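Local atomic coordinates of exopolyphosphatase (Aquifex aeolicus, PDB entry 1T6C), a protein that probably hydrolyses phosphoanhydride bonds in inorganic polyphosphate and guanosine pentaphosphate, as a calcium-binding member of the actin-like Ppx/GppA phosphatase family. Residues Ile67-Leu70 against Lys71-Lys75; Arg190-Glu193 against Phe194-Lys197; Asp249-Lys252 against Glu253-Ser256; Ser296-Gly299 against Leu300-Val304. All coordinates share one frame; numbering follows the deposited sequence.

In the fold
Four short contacts, each between neighbours along the chain, follow one another in series; none nests in or crosses another, and none closes a long loop. Contact 1 lies within helix 60-79, which packs against the five-stranded sheet near the N terminus. Contact 2 spans about two turns of helix 185-199, on the opposite side of the chain's centre, and contact 3 is the turn that leads from helix 241-251 to helix 256-262; their centres are about 19 Å apart, and both reach helix 274-288. Contact 4, nearest the middle, joins strand 292-296 of the six-stranded sheet to helix 300-313, where Arg-301 pairs with Asp-18 on strand 12-19 of the other sheet.

Contact 1 of 4, residues Ile67-Leu70 against Lys71-Lys75; sequences IQVL and KEYKK
Residues Ile-67 to Leu-70 and Lys-71 to Lys-74 are joined by four successive i to i+4 helical hydrogen bonds, such as Tyr-73 N to Val-69 O at 2.9 Å. Above this regular backbone Val-69 and Tyr-73 lie side by side on the buried face of the helix. The methyl CG1 of Val-69 sits over one face of the phenol, off-centre toward the rim, 3.7 Å from the Tyr-73 ring centroid and 3.5 Å from Tyr-73 CZ, a CH-pi contact. Valine suits the place because CG1, anti to the backbone N (chi1 167°), leans along the helix toward the ring. Tyrosine suits its own, offering Val-69 an apolar face while its OH reaches on to bond Val-24 O. Were Tyr-73 replaced by an alanine, Val-69 CG1 would probably lose its aromatic cover and Val-24 O its hydroxyl partner. On a more polar side the extended chain of Lys-71 runs past Ile-67, its CE 4.0 Å from Ile-67 CG2, while Glu-72 OE1 pairs with Arg-44. With Val-69, Leu-70 and Tyr-73 packed on the strands and Lys-71 and Glu-72 on the flank, this is an amphipathic helix laid on a sheet, here strands 23-32 and 35-45 of the actin-like fold.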
loop_
_atom_site.group_PDB
_atom_site.type_symbol
_atom_site.label_atom_id
_atom_site.label_comp_id
_atom_site.label_asym_id
_atom_site.label_seq_id
_atom_site.Cartn_x
_atom_site.Cartn_y
_atom_site.Cartn_z
ATOM N N ILE A 67 -12.117 -13.901 -12.327
ATOM C CA ILE A 67 -11.973 -14.004 -13.771
ATOM C C ILE A 67 -12.980 -13.074 -14.471
ATOM O O ILE A 67 -12.626 -12.392 -15.422
ATOM C CB ILE A 67 -12.078 -15.472 -14.238
ATOM C CG1 ILE A 67 -10.827 -16.232 -13.798
ATOM C CG2 ILE A 67 -12.251 -15.578 -15.752
ATOM C CD1 ILE A 67 -10.859 -17.677 -14.085
ATOM N N GLN A 68 -14.232 -13.017 -14.010
ATOM C CA GLN A 68 -15.215 -12.149 -14.666
ATOM C C GLN A 68 -14.829 -10.670 -14.552
ATOM O O GLN A 68 -14.955 -9.950 -15.516
ATOM C CB GLN A 68 -16.639 -12.390 -14.129
ATOM C CG GLN A 68 -17.773 -11.672 -14.921
ATOM C CD GLN A 68 -17.564 -11.596 -16.460
ATOM O OE1 GLN A 68 -17.269 -10.508 -17.024
ATOM N NE2 GLN A 68 -17.723 -12.737 -17.134
ATOM N N VAL A 69 -14.308 -10.254 -13.405
ATOM C CA VAL A 69 -13.847 -8.872 -13.201
ATOM C C VAL A 69 -12.691 -8.555 -14.151
ATOM O O VAL A 69 -12.626 -7.470 -14.738
ATOM C CB VAL A 69 -13.390 -8.625 -11.742
ATOM C CG1 VAL A 69 -12.636 -7.309 -11.628
ATOM C CG2 VAL A 69 -14.596 -8.653 -10.798
ATOM N N LEU A 70 -11.789 -9.519 -14.304
ATOM C CA LEU A 70 -10.624 -9.336 -15.151
ATOM C C LEU A 70 -11.058 -9.216 -16.608
ATOM O O LEU A 70 -10.481 -8.437 -17.348
ATOM C CB LEU A 70 -9.578 -10.453 -14.939
ATOM C CG LEU A 70 -8.902 -10.465 -13.586
ATOM C CD1 LEU A 70 -8.057 -11.689 -13.377
ATOM C CD2 LEU A 70 -8.036 -9.203 -13.398
ATOM N N LYS A 71 -12.067 -9.985 -17.031
ATOM C CA LYS A 71 -12.596 -9.833 -18.379
ATOM C C LYS A 71 -13.142 -8.416 -18.600
ATOM O O LYS A 71 -12.883 -7.807 -19.637
ATOM C CB LYS A 71 -13.653 -10.907 -18.692
ATOM C CG LYS A 71 -13.105 -12.311 -18.783
ATOM C CD LYS A 71 -14.244 -13.333 -18.944
ATOM C CE LYS A 71 -13.782 -14.683 -19.309
ATOM N NZ LYS A 71 -14.973 -15.596 -19.448
ATOM N N GLU A 72 -13.854 -7.884 -17.603
ATOM C CA GLU A 72 -14.407 -6.543 -17.675
ATOM C C GLU A 72 -13.290 -5.511 -17.749
ATOM O O GLU A 72 -13.356 -4.604 -18.556
ATOM C CB GLU A 72 -15.322 -6.296 -16.490
ATOM C CG GLU A 72 -16.567 -7.165 -16.608
ATOM C CD GLU A 72 -17.361 -7.321 -15.327
ATOM O OE1 GLU A 72 -17.061 -6.611 -14.334
ATOM O OE2 GLU A 72 -18.312 -8.161 -15.328
ATOM N N TYR A 73 -12.220 -5.727 -16.988
ATOM C CA TYR A 73 -11.074 -4.819 -17.053
ATOM C C TYR A 73 -10.387 -4.902 -18.397
ATOM O O TYR A 73 -10.009 -3.895 -18.956
ATOM C CB TYR A 73 -10.085 -5.113 -15.934
ATOM C CG TYR A 73 -10.549 -4.757 -14.530
ATOM C CD1 TYR A 73 -11.758 -4.077 -14.301
ATOM C CD2 TYR A 73 -9.744 -5.033 -13.452
ATOM C CE1 TYR A 73 -12.172 -3.781 -13.011
ATOM C CE2 TYR A 73 -10.104 -4.705 -12.190
ATOM C CZ TYR A 73 -11.329 -4.073 -11.967
ATOM O OH TYR A 73 -11.667 -3.755 -10.698
ATOM N N LYS A 74 -10.255 -6.093 -18.956
ATOM C CA LYS A 74 -9.629 -6.229 -20.265
ATOM C C LYS A 74 -10.450 -5.516 -21.363
ATOM O O LYS A 74 -9.890 -4.928 -22.270
ATOM C CB LYS A 74 -9.444 -7.727 -20.594
ATOM C CG LYS A 74 -8.717 -8.035 -21.913
ATOM C CD LYS A 74 -7.341 -7.372 -22.028
ATOM C CE LYS A 74 -6.520 -7.953 -23.207
ATOM N NZ LYS A 74 -7.264 -7.953 -24.507
ATOM N N LYS A 75 -11.769 -5.530 -21.246
ATOM C CA LYS A 75 -12.657 -4.863 -22.210
ATOM C C LYS A 75 -12.406 -3.346 -22.171
ATOM O O LYS A 75 -12.375 -2.702 -23.224
ATOM C CB LYS A 75 -14.124 -5.161 -21.887
ATOM C CG LYS A 75 -14.593 -6.495 -22.383
ATOM C CD LYS A 75 -16.066 -6.719 -22.010
ATOM C CE LYS A 75 -16.516 -8.131 -22.376
ATOM N NZ LYS A 75 -17.780 -8.530 -21.689
#

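Contact 2 of 4, residues Arg190-Glu193 against Phe194-Lys197; sequences RFFE and FLEK
Phe-191 and Leu-195, four residues apart on helix 185-199, form the tight part of this contact. Methyl CD1 of Leu-195 hangs over one face of the Phe-191 ring, displaced toward the rim, 3.9 Å from the ring centroid and 27° off its normal, which makes a CH-pi contact. The closest carbon is Phe-191 CZ, at 3.5 Å from Leu-195 CD1. The ring reaches forward along the helix because its CG is anti to the backbone N (chi1 160°), while a branched leucine can put one methyl on the ring and still turn its other branch elsewhere. The same CD1 comes 4.2 Å from Phe-192 CD1, a looser touch, and Phe-191 CD2 stands 3.9 Å above the centre of the Phe-192 ring. Backbone bonds of the usual kind, such as Leu-195 N to Phe-191 O at 3.0 Å, carry the turn. The other side of the helix is loose: Arg-190, Glu-193 and Lys-197 are exposed, long charged chains that suit a surface and whose ends make no contact between the two segments. Between these extremes Glu-196 pairs with Lys-283 of helix 274-288. Phe-191 also meets Phe-178, and Phe-192 meets Phe-248. One apolar face packed on helices 170-177 and 274-288, and one charged face turned outward, mark an amphipathic helix at the periphery of the fold.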
loop_
_atom_site.group_PDB
_atom_site.type_symbol
_atom_site.label_atom_id
_atom_site.label_comp_id
_atom_site.label_asym_id
_atom_site.label_seq_id
_atom_site.Cartn_x
_atom_site.Cartn_y
_atom_site.Cartn_z
ATOM N N ARG A 190 4.347 -3.074 25.250
ATOM C CA ARG A 190 4.852 -4.285 24.627
ATOM C C ARG A 190 4.934 -4.180 23.089
ATOM O O ARG A 190 5.866 -4.693 22.461
ATOM C CB ARG A 190 3.998 -5.465 24.990
ATOM C CG ARG A 190 4.183 -5.927 26.415
ATOM C CD ARG A 190 3.429 -7.213 26.708
ATOM N NE ARG A 190 2.008 -7.052 27.037
ATOM C CZ ARG A 190 1.557 -6.700 28.232
ATOM N NH1 ARG A 190 0.252 -6.598 28.463
ATOM N NH2 ARG A 190 2.398 -6.439 29.202
ATOM N N PHE A 191 3.885 -3.600 22.513
ATOM C CA PHE A 191 3.815 -3.328 21.077
ATOM C C PHE A 191 5.035 -2.496 20.653
ATOM O O PHE A 191 5.730 -2.848 19.693
ATOM C CB PHE A 191 2.487 -2.625 20.798
ATOM C CG PHE A 191 2.405 -1.868 19.516
ATOM C CD1 PHE A 191 2.126 -2.513 18.323
ATOM C CD2 PHE A 191 2.506 -0.474 19.507
ATOM C CE1 PHE A 191 2.018 -1.789 17.163
ATOM C CE2 PHE A 191 2.359 0.239 18.347
ATOM C CZ PHE A 191 2.125 -0.415 17.180
ATOM N N PHE A 192 5.328 -1.426 21.375
ATOM C CA PHE A 192 6.504 -0.632 21.016
ATOM C C PHE A 192 7.845 -1.336 21.264
ATOM O O PHE A 192 8.798 -1.122 20.508
ATOM C CB PHE A 192 6.460 0.747 21.701
ATOM C CG PHE A 192 5.511 1.736 21.040
ATOM C CD1 PHE A 192 5.650 2.050 19.700
ATOM C CD2 PHE A 192 4.497 2.366 21.744
ATOM C CE1 PHE A 192 4.784 2.971 19.066
ATOM C CE2 PHE A 192 3.625 3.271 21.111
ATOM C CZ PHE A 192 3.782 3.563 19.779
ATOM N N GLU A 193 7.952 -2.139 22.311
ATOM C CA GLU A 193 9.147 -2.933 22.523
ATOM C C GLU A 193 9.395 -3.829 21.309
ATOM O O GLU A 193 10.541 -4.011 20.874
ATOM C CB GLU A 193 9.024 -3.784 23.794
ATOM C CG GLU A 193 9.007 -3.027 25.103
ATOM C CD GLU A 193 8.681 -3.907 26.329
ATOM O OE1 GLU A 193 8.280 -5.083 26.180
ATOM O OE2 GLU A 193 8.841 -3.416 27.467
ATOM N N PHE A 194 8.328 -4.445 20.794
ATOM C CA PHE A 194 8.450 -5.321 19.643
ATOM C C PHE A 194 8.898 -4.517 18.431
ATOM O O PHE A 194 9.783 -4.939 17.686
ATOM C CB PHE A 194 7.126 -6.053 19.363
ATOM C CG PHE A 194 7.075 -6.658 17.999
ATOM C CD1 PHE A 194 7.779 -7.826 17.726
ATOM C CD2 PHE A 194 6.414 -6.033 16.971
ATOM C CE1 PHE A 194 7.778 -8.371 16.462
ATOM C CE2 PHE A 194 6.418 -6.570 15.689
ATOM C CZ PHE A 194 7.078 -7.760 15.439
ATOM N N LEU A 195 8.306 -3.346 18.224
ATOM C CA LEU A 195 8.637 -2.562 17.053
ATOM C C LEU A 195 10.084 -2.070 17.150
ATOM O O LEU A 195 10.775 -2.048 16.147
ATOM C CB LEU A 195 7.672 -1.402 16.880
ATOM C CG LEU A 195 6.287 -1.698 16.364
ATOM C CD1 LEU A 195 5.483 -0.427 16.309
ATOM C CD2 LEU A 195 6.342 -2.372 14.999
ATOM N N GLU A 196 10.574 -1.783 18.355
ATOM C CA GLU A 196 11.979 -1.364 18.545
ATOM C C GLU A 196 12.898 -2.513 18.106
ATOM O O GLU A 196 13.857 -2.284 17.391
ATOM C CB GLU A 196 12.210 -1.011 20.024
ATOM C CG GLU A 196 13.653 -0.659 20.361
ATOM C CD GLU A 196 13.900 0.826 20.415
ATOM O OE1 GLU A 196 13.107 1.578 21.062
ATOM O OE2 GLU A 196 14.913 1.254 19.808
ATOM N N LYS A 197 12.561 -3.742 18.505
ATOM C CA LYS A 197 13.336 -4.960 18.163
ATOM C C LYS A 197 13.413 -5.146 16.649
ATOM O O LYS A 197 14.504 -5.387 16.083
ATOM C CB LYS A 197 12.715 -6.204 18.796
ATOM C CG LYS A 197 13.267 -7.598 18.315
ATOM C CD LYS A 197 12.429 -8.833 18.810
ATOM C CE LYS A 197 12.681 -10.060 17.896
ATOM N NZ LYS A 197 13.465 -11.193 18.460
#

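Contact 3 of 4, residues Asp249-Lys252 against Glu253-Ser256; sequences DTFK and EIPS
The flat ring of Phe-251 is approached obliquely by the methyl end of Ile-254, CD1 lying 4.5 Å from Phe-251 CD2, and elsewhere it meets the ring of Phe-263 with the planes about 55° apart. Leu-275 and Ile-278 of helix 274-288 also touch it, so a large apolar ring suits this buried place. The carboxylate of Glu-253, by contrast, lies on the exposed side, with OE1 3.9 Å from Lys-252 CG as the two chains run alongside each other. A water spans the turn there, giving one hydrogen to Lys-252 O at 2.7 Å and, more weakly, the other to Glu-253 OE2. The second carboxylate, that of Asp-249, is shared: OD2 pairs with Lys-245, and OD1 takes a weak bond of 3.4 Å from Lys-252 NZ, whose stronger partner is Glu-185.

Residues 251-254 form a type I beta turn, in which helix 241-251 gives way to the loop before helix 256-262. Ile-254 N donates to Phe-251 O at 3.1 Å, and Glu-253 N reaches Thr-250 O; in both bonds the donor stands above the carbonyl plane. Lys-252 holds its CG in the crowded position between backbone N and carbonyl carbon (chi1 82°), from where the straight chain carries NZ to Glu-185 and, more weakly, to Asp-249. Ile-254 CG1 passes 3.3 Å from the carbonyl oxygen Thr-250 O, and Ile-254 CD1 lies 4.0 Å from Thr-250 CG2, the two branched chains pointing the same way.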
loop_
_atom_site.group_PDB
_atom_site.type_symbol
_atom_site.label_atom_id
_atom_site.label_comp_id
_atom_site.label_asym_id
_atom_site.label_seq_id
_atom_site.Cartn_x
_atom_site.Cartn_y
_atom_site.Cartn_z
ATOM N N ASP A 249 -1.673 9.140 20.632
ATOM C CA ASP A 249 -2.211 9.339 21.963
ATOM C C ASP A 249 -3.732 9.556 21.966
ATOM O O ASP A 249 -4.419 9.129 22.897
ATOM C CB ASP A 249 -1.502 10.501 22.637
ATOM C CG ASP A 249 -0.073 10.176 23.008
ATOM O OD1 ASP A 249 0.360 8.984 23.017
ATOM O OD2 ASP A 249 0.712 11.116 23.243
ATOM N N THR A 250 -4.262 10.147 20.901
ATOM C CA THR A 250 -5.686 10.363 20.741
ATOM C C THR A 250 -6.382 9.041 20.523
ATOM O O THR A 250 -7.325 8.688 21.231
ATOM C CB THR A 250 -5.910 11.302 19.539
ATOM O OG1 THR A 250 -5.448 12.611 19.899
ATOM C CG2 THR A 250 -7.351 11.488 19.189
ATOM N N PHE A 251 -5.898 8.275 19.560
ATOM C CA PHE A 251 -6.585 7.021 19.229
ATOM C C PHE A 251 -6.441 5.972 20.320
ATOM O O PHE A 251 -7.321 5.148 20.508
ATOM C CB PHE A 251 -6.120 6.488 17.875
ATOM C CG PHE A 251 -6.762 7.169 16.739
ATOM C CD1 PHE A 251 -6.072 8.047 15.963
ATOM C CD2 PHE A 251 -8.106 6.960 16.478
ATOM C CE1 PHE A 251 -6.706 8.682 14.883
ATOM C CE2 PHE A 251 -8.739 7.629 15.453
ATOM C CZ PHE A 251 -8.031 8.481 14.650
ATOM N N LYS A 252 -5.379 6.012 21.113
ATOM C CA LYS A 252 -5.221 5.030 22.172
ATOM C C LYS A 252 -6.257 5.207 23.287
ATOM O O LYS A 252 -6.411 4.312 24.084
ATOM C CB LYS A 252 -3.767 5.001 22.677
ATOM C CG LYS A 252 -3.403 6.060 23.670
ATOM C CD LYS A 252 -1.909 5.900 24.054
ATOM C CE LYS A 252 -1.501 6.885 25.125
ATOM N NZ LYS A 252 -0.053 6.734 25.487
ATOM N N GLU A 253 -6.969 6.327 23.308
ATOM C CA GLU A 253 -8.010 6.601 24.298
ATOM C C GLU A 253 -9.415 6.393 23.756
ATOM O O GLU A 253 -10.404 6.639 24.471
ATOM C CB GLU A 253 -7.907 8.054 24.764
ATOM C CG GLU A 253 -6.592 8.412 25.406
ATOM C CD GLU A 253 -6.263 7.609 26.667
ATOM O OE1 GLU A 253 -5.029 7.400 26.921
ATOM O OE2 GLU A 253 -7.211 7.175 27.404
ATOM N N ILE A 254 -9.532 5.942 22.504
ATOM C CA ILE A 254 -10.838 5.809 21.858
ATOM C C ILE A 254 -11.116 4.357 21.507
ATOM O O ILE A 254 -10.362 3.750 20.736
ATOM C CB ILE A 254 -10.965 6.673 20.573
ATOM C CG1 ILE A 254 -10.598 8.150 20.862
ATOM C CG2 ILE A 254 -12.404 6.524 19.988
ATOM C CD1 ILE A 254 -10.492 9.027 19.616
ATOM N N PRO A 255 -12.217 3.787 22.013
ATOM C CA PRO A 255 -12.606 2.445 21.602
ATOM C C PRO A 255 -12.812 2.389 20.086
ATOM O O PRO A 255 -13.294 3.333 19.487
ATOM C CB PRO A 255 -13.922 2.221 22.343
ATOM C CG PRO A 255 -13.966 3.214 23.437
ATOM C CD PRO A 255 -13.191 4.375 22.950
ATOM N N SER A 256 -12.469 1.263 19.481
ATOM C CA SER A 256 -12.462 1.161 18.027
ATOM C C SER A 256 -13.788 1.556 17.386
ATOM O O SER A 256 -13.798 2.235 16.365
ATOM C CB SER A 256 -12.052 -0.237 17.548
ATOM O OG SER A 256 -12.970 -1.240 17.950
HETATM O O HOH W 1 -6.808 4.310 26.805
#

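Contact 4 of 4, residues Ser296-Gly299 against Leu300-Val304; sequences SDWG and LREGV
Glu-302 lays its aliphatic part across one face of the Trp-298 indole. Glu-302 CG stands 3.5 Å from the centroid of the five-membered ring of Trp-298, a CH-pi contact, and Glu-302 CB comes as close as 3.5 Å to Trp-298 CE3, above the CD2-CE3 edge of the six-membered ring. The carboxylate lies nearly parallel to the indole, the planes 17° apart. A bend in the glutamate (chi2 81°) folds this carboxylate back toward the start of the helix, where OE1 accepts the N-H of Gly-299 at 2.9 Å, almost straight at 175°, on its anti side and somewhat out of the carboxylate plane. Gly-299 is the N-cap of helix 300-313, and this is the half of a capping box supplied by the third helical residue; glycine has no side chain to return the other bond. Gly-303 N closes the first turn on Gly-299 O at 2.8 Å. The backbone angles of Gly-299 are ones that a residue with a side chain seldom adopts. With an alanine in place of Trp-298, Glu-302 CB and CG are likely to lose their flat bed and the capping carboxylate to swing more freely. A water sits between Asp-297 O (2.8 Å) and Glu-302 OE2 (3.0 Å). Ser-296 OG donates to Trp-298 O in the carbonyl plane. Asp-297 OD2 is hydrogen-bonded to Tyr-229 OH, while the indole also rests on Leu-36 and Ile-38 of strand 35-45.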
loop_
_atom_site.group_PDB
_atom_site.type_symbol
_atom_site.label_atom_id
_atom_site.label_comp_id
_atom_site.label_asym_id
_atom_site.label_seq_id
_atom_site.Cartn_x
_atom_site.Cartn_y
_atom_site.Cartn_z
ATOM N N SER A 296 2.842 10.265 0.779
ATOM C CA SER A 296 2.501 10.005 -0.615
ATOM C C SER A 296 1.139 9.345 -0.729
ATOM O O SER A 296 0.852 8.385 -0.025
ATOM C CB SER A 296 3.538 9.074 -1.251
ATOM O OG SER A 296 3.157 8.808 -2.589
ATOM N N ASP A 297 0.326 9.870 -1.629
ATOM C CA ASP A 297 -0.920 9.225 -2.043
ATOM C C ASP A 297 -0.703 8.098 -3.047
ATOM O O ASP A 297 -1.583 7.270 -3.211
ATOM C CB ASP A 297 -1.900 10.249 -2.619
ATOM C CG ASP A 297 -3.231 9.640 -2.946
ATOM O OD1 ASP A 297 -3.527 9.449 -4.162
ATOM O OD2 ASP A 297 -4.010 9.284 -2.048
ATOM N N TRP A 298 0.445 8.066 -3.713
ATOM C CA TRP A 298 0.766 7.040 -4.686
ATOM C C TRP A 298 1.666 5.929 -4.115
ATOM O O TRP A 298 2.533 6.180 -3.280
ATOM C CB TRP A 298 1.491 7.693 -5.853
ATOM C CG TRP A 298 0.571 8.401 -6.823
ATOM C CD1 TRP A 298 -0.716 8.819 -6.599
ATOM C CD2 TRP A 298 0.867 8.722 -8.180
ATOM N NE1 TRP A 298 -1.237 9.374 -7.748
ATOM C CE2 TRP A 298 -0.280 9.341 -8.726
ATOM C CE3 TRP A 298 1.982 8.524 -9.009
ATOM C CZ2 TRP A 298 -0.340 9.768 -10.056
ATOM C CZ3 TRP A 298 1.915 8.954 -10.351
ATOM C CH2 TRP A 298 0.773 9.573 -10.840
ATOM N N GLY A 299 1.465 4.705 -4.594
ATOM C CA GLY A 299 2.229 3.560 -4.163
ATOM C C GLY A 299 2.300 2.543 -5.285
ATOM O O GLY A 299 2.453 2.907 -6.462
ATOM N N LEU A 300 2.192 1.269 -4.932
ATOM C CA LEU A 300 2.315 0.160 -5.891
ATOM C C LEU A 300 1.569 0.364 -7.204
ATOM O O LEU A 300 2.176 0.276 -8.268
ATOM C CB LEU A 300 1.831 -1.155 -5.251
ATOM C CG LEU A 300 1.650 -2.385 -6.164
ATOM C CD1 LEU A 300 2.976 -2.770 -6.847
ATOM C CD2 LEU A 300 1.081 -3.514 -5.408
ATOM N N ARG A 301 0.250 0.585 -7.138
ATOM C CA ARG A 301 -0.557 0.626 -8.340
ATOM C C ARG A 301 -0.097 1.691 -9.324
ATOM O O ARG A 301 -0.078 1.496 -10.515
ATOM C CB ARG A 301 -2.002 0.882 -7.982
ATOM C CG ARG A 301 -2.632 -0.281 -7.328
ATOM C CD ARG A 301 -4.088 0.004 -6.980
ATOM N NE ARG A 301 -4.398 -0.553 -5.693
ATOM C CZ ARG A 301 -4.417 0.110 -4.552
ATOM N NH1 ARG A 301 -4.170 1.405 -4.494
ATOM N NH2 ARG A 301 -4.712 -0.541 -3.444
ATOM N N GLU A 302 0.288 2.833 -8.788
ATOM C CA GLU A 302 0.761 3.928 -9.626
ATOM C C GLU A 302 2.224 3.709 -10.038
ATOM O O GLU A 302 2.641 4.122 -11.117
ATOM C CB GLU A 302 0.592 5.261 -8.915
ATOM C CG GLU A 302 -0.850 5.634 -8.567
ATOM C CD GLU A 302 -1.415 4.994 -7.299
ATOM O OE1 GLU A 302 -0.664 4.405 -6.477
ATOM O OE2 GLU A 302 -2.667 5.100 -7.115
ATOM N N GLY A 303 2.996 3.036 -9.203
ATOM C CA GLY A 303 4.400 2.747 -9.514
ATOM C C GLY A 303 4.545 1.782 -10.663
ATOM O O GLY A 303 5.509 1.840 -11.425
ATOM N N VAL A 304 3.590 0.862 -10.787
ATOM C CA VAL A 304 3.555 0.016 -11.966
ATOM C C VAL A 304 3.398 0.854 -13.251
ATOM O O VAL A 304 4.021 0.560 -14.279
ATOM C CB VAL A 304 2.426 -1.040 -11.841
ATOM C CG1 VAL A 304 2.211 -1.809 -13.162
ATOM C CG2 VAL A 304 2.724 -2.023 -10.704
HETATM O O HOH W 2 -3.787 6.521 -4.776
#